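Local coordinates for antifungal protein GAFP-1 (PDB 1XD5), which probably binds mannose as a monomeric bulb-type lectin of the orchid Gastrodia elata and acts as an antifungal protein, at residues D59-I64 and S74-Q79. Sequence-based numbering, arbitrary orientation.
Sequences DGNLVI and SNTNRQ
In one four-stranded sheet of the bulb-type lectin fold, the Asx turn leading into strand 62-66 is fastened to the loop that leaves strand 69-73 for strand 84-87, with L62 and S74 pairing where the strands give way to loop. S74 N donates to L62 O in the carbonyl plane (2.9 Å), and L62 N returns a bond to the hydroxyl S74 OG (3.0 Å, 161° at the hydrogen). With OG lodged between its own backbone N and carbonyl carbon (chi1 63°), S74 can also donate to T76 OG1, which in turn donates its own hydrogen to G60 O at 2.8 Å, tilted from the carbonyl plane. The end of the N61 side chain comes up to the backbone of the 74-79 loop: OD1 takes T76 N from well above the carbonyl plane (3.2 Å), while ND2 shares a water with N75 ND2, weakly on the N75 side. The N61 and N77 side chains run alongside each other, amide planes 45° apart. Farther on, R78 N meets D59 O almost head-on (2.7 Å), and R78 CG packs against the same oxygen. D59 OD1 reaches forward to accept N61 N, from above the carboxylate plane, closing the turn, and also receives Q57 NE2; W104 of strand 102-105 packs on L62, S74 and T76. The run from L62 N through two hydroxyls to G60 O, beside the backbone bonds, is consistent with side chains taking over part of the main-chain pairing where the loop leaves the sheet.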
ATOM      1  N   ASP A  59       5.855   7.289 -10.569  1.00 13.13           N
ATOM      2  CA  ASP A  59       4.970   8.437 -10.805  1.00 12.91           C
ATOM      3  C   ASP A  59       4.073   8.747  -9.606  1.00 12.94           C
ATOM      4  O   ASP A  59       3.212   9.626  -9.673  1.00 13.29           O
ATOM      5  CB  ASP A  59       4.151   8.258 -12.088  1.00 13.06           C
ATOM      6  CG  ASP A  59       3.198   7.079 -12.024  1.00 13.80           C
ATOM      7  OD1 ASP A  59       3.123   6.408 -10.970  1.00 13.22           O
ATOM      8  OD2 ASP A  59       2.499   6.736 -12.997  1.00 13.28           O
ATOM      9  N   GLY A  60       4.288   8.025  -8.509  1.00 12.38           N
ATOM     10  CA  GLY A  60       3.571   8.277  -7.273  1.00 11.80           C
ATOM     11  C   GLY A  60       2.289   7.481  -7.144  1.00 11.02           C
ATOM     12  O   GLY A  60       1.590   7.587  -6.135  1.00 10.42           O
ATOM     13  N   ASN A  61       1.968   6.709  -8.176  1.00 10.95           N
ATOM     14  CA  ASN A  61       0.782   5.854  -8.152  1.00 11.00           C
ATOM     15  C   ASN A  61       1.064   4.548  -7.422  1.00 10.81           C
ATOM     16  O   ASN A  61       2.130   3.953  -7.594  1.00 11.14           O
ATOM     17  CB  ASN A  61       0.327   5.545  -9.573  1.00 10.88           C
ATOM     18  CG  ASN A  61      -1.192   5.425  -9.705  1.00 11.19           C
ATOM     19  OD1 ASN A  61      -1.936   5.573  -8.732  1.00 10.42           O
ATOM     20  ND2 ASN A  61      -1.654   5.156 -10.928  1.00  9.64           N
ATOM     21  N   LEU A  62       0.105   4.098  -6.620  1.00 10.36           N
ATOM     22  CA  LEU A  62       0.212   2.803  -5.952  1.00 10.08           C
ATOM     23  C   LEU A  62      -0.769   1.876  -6.629  1.00  9.87           C
ATOM     24  O   LEU A  62      -1.967   2.159  -6.670  1.00 10.08           O
ATOM     25  CB  LEU A  62      -0.142   2.927  -4.464  1.00  9.67           C
ATOM     26  CG  LEU A  62      -0.035   1.658  -3.610  1.00  9.65           C
ATOM     27  CD1 LEU A  62       1.433   1.308  -3.379  1.00  8.28           C
ATOM     28  CD2 LEU A  62      -0.755   1.848  -2.262  1.00  9.24           C
ATOM     29  N   VAL A  63      -0.274   0.767  -7.155  1.00  9.99           N
ATOM     30  CA  VAL A  63      -1.091  -0.036  -8.044  1.00 10.20           C
ATOM     31  C   VAL A  63      -1.002  -1.502  -7.707  1.00 10.25           C
ATOM     32  O   VAL A  63       0.086  -2.032  -7.482  1.00 10.38           O
ATOM     33  CB  VAL A  63      -0.681   0.156  -9.535  1.00 10.15           C
ATOM     34  CG1 VAL A  63      -1.677  -0.535 -10.450  1.00 11.74           C
ATOM     35  CG2 VAL A  63      -0.598   1.639  -9.897  1.00 10.44           C
ATOM     36  N   ILE A  64      -2.159  -2.159  -7.694  1.00 10.32           N
ATOM     37  CA  ILE A  64      -2.205  -3.603  -7.561  1.00 10.38           C
ATOM     38  C   ILE A  64      -2.222  -4.200  -8.963  1.00 11.12           C
ATOM     39  O   ILE A  64      -3.061  -3.824  -9.786  1.00 10.30           O
ATOM     40  CB  ILE A  64      -3.467  -4.043  -6.775  1.00  9.72           C
ATOM     41  CG1 ILE A  64      -3.457  -3.468  -5.353  1.00  9.09           C
ATOM     42  CG2 ILE A  64      -3.590  -5.580  -6.766  1.00 10.43           C
ATOM     43  CD1 ILE A  64      -4.727  -3.787  -4.558  1.00  7.73           C
ATOM     44  N   SER A  74      -4.275   3.825  -6.426  1.00 10.33           N
ATOM     45  CA  SER A  74      -4.523   4.971  -5.563  1.00 10.32           C
ATOM     46  C   SER A  74      -4.932   6.172  -6.410  1.00 10.61           C
ATOM     47  O   SER A  74      -5.570   7.087  -5.905  1.00 10.96           O
ATOM     48  CB  SER A  74      -3.286   5.294  -4.721  1.00 10.21           C
ATOM     49  OG  SER A  74      -2.194   5.668  -5.548  1.00  9.01           O
ATOM     50  N   ASN A  75      -4.589   6.143  -7.700  1.00 11.16           N
ATOM     51  CA  ASN A  75      -4.873   7.243  -8.638  1.00 11.75           C
ATOM     52  C   ASN A  75      -4.162   8.532  -8.239  1.00 11.81           C
ATOM     53  O   ASN A  75      -4.690   9.635  -8.409  1.00 12.15           O
ATOM     54  CB  ASN A  75      -6.381   7.499  -8.797  1.00 12.07           C
ATOM     55  CG  ASN A  75      -7.123   6.324  -9.410  1.00 13.23           C
ATOM     56  OD1 ASN A  75      -8.253   6.017  -9.011  1.00 16.30           O
ATOM     57  ND2 ASN A  75      -6.502   5.659 -10.371  1.00 12.76           N
ATOM     58  N   THR A  76      -2.961   8.379  -7.695  1.00 11.92           N
ATOM     59  CA  THR A  76      -2.170   9.512  -7.235  1.00 11.97           C
ATOM     60  C   THR A  76      -0.972   9.736  -8.155  1.00 12.84           C
ATOM     61  O   THR A  76       0.033  10.336  -7.748  1.00 13.79           O
ATOM     62  CB  THR A  76      -1.703   9.276  -5.797  1.00 11.62           C
ATOM     63  OG1 THR A  76      -1.107   7.970  -5.696  1.00 10.75           O
ATOM     64  CG2 THR A  76      -2.907   9.211  -4.855  1.00 11.25           C
ATOM     65  N   ASN A  77      -1.083   9.245  -9.388  1.00 13.20           N
ATOM     66  CA  ASN A  77      -0.077   9.494 -10.426  1.00 14.59           C
ATOM     67  C   ASN A  77       0.175  10.990 -10.602  1.00 14.76           C
ATOM     68  O   ASN A  77      -0.754  11.790 -10.618  1.00 14.31           O
ATOM     69  CB  ASN A  77      -0.470   8.851 -11.765  1.00 13.84           C
ATOM     70  CG  ASN A  77      -1.859   9.272 -12.240  1.00 16.93           C
ATOM     71  OD1 ASN A  77      -1.999   9.954 -13.265  1.00 19.64           O
ATOM     72  ND2 ASN A  77      -2.888   8.863 -11.511  1.00 13.43           N
ATOM     73  N   ARG A  78       1.450  11.351 -10.686  1.00 15.02           N
ATOM     74  CA  ARG A  78       1.867  12.726 -10.918  1.00 15.23           C
ATOM     75  C   ARG A  78       3.204  12.673 -11.657  1.00 15.06           C
ATOM     76  O   ARG A  78       3.458  11.735 -12.405  1.00 15.02           O
ATOM     77  CB  ARG A  78       1.970  13.507  -9.600  1.00 15.64           C
ATOM     78  CG  ARG A  78       2.620  12.747  -8.438  1.00 17.96           C
ATOM     79  CD  ARG A  78       2.887  13.604  -7.210  1.00 23.65           C
ATOM     80  NE  ARG A  78       1.661  14.073  -6.573  1.00 27.71           N
ATOM     81  CZ  ARG A  78       1.542  15.224  -5.914  1.00 31.51           C
ATOM     82  NH1 ARG A  78       2.582  16.043  -5.796  1.00 31.82           N
ATOM     83  NH2 ARG A  78       0.373  15.557  -5.363  1.00 33.21           N
ATOM     84  N   GLN A  79       4.057  13.664 -11.455  1.00 15.35           N
ATOM     85  CA  GLN A  79       5.381  13.652 -12.074  1.00 16.23           C
ATOM     86  C   GLN A  79       6.259  12.578 -11.432  1.00 15.73           C
ATOM     87  O   GLN A  79       6.092  12.239 -10.253  1.00 15.11           O
ATOM     88  CB  GLN A  79       6.042  15.034 -11.972  1.00 16.70           C
ATOM     89  CG  GLN A  79       6.354  15.498 -10.543  1.00 21.66           C
ATOM     90  CD  GLN A  79       5.150  16.107  -9.798  1.00 27.26           C
ATOM     91  OE1 GLN A  79       5.253  16.399  -8.605  1.00 31.18           O
ATOM     92  NE2 GLN A  79       4.025  16.304 -10.494  1.00 28.78           N
TER
HETATM   93  O   HOH W   1      -4.480   5.107 -12.046  1.00 21.44           O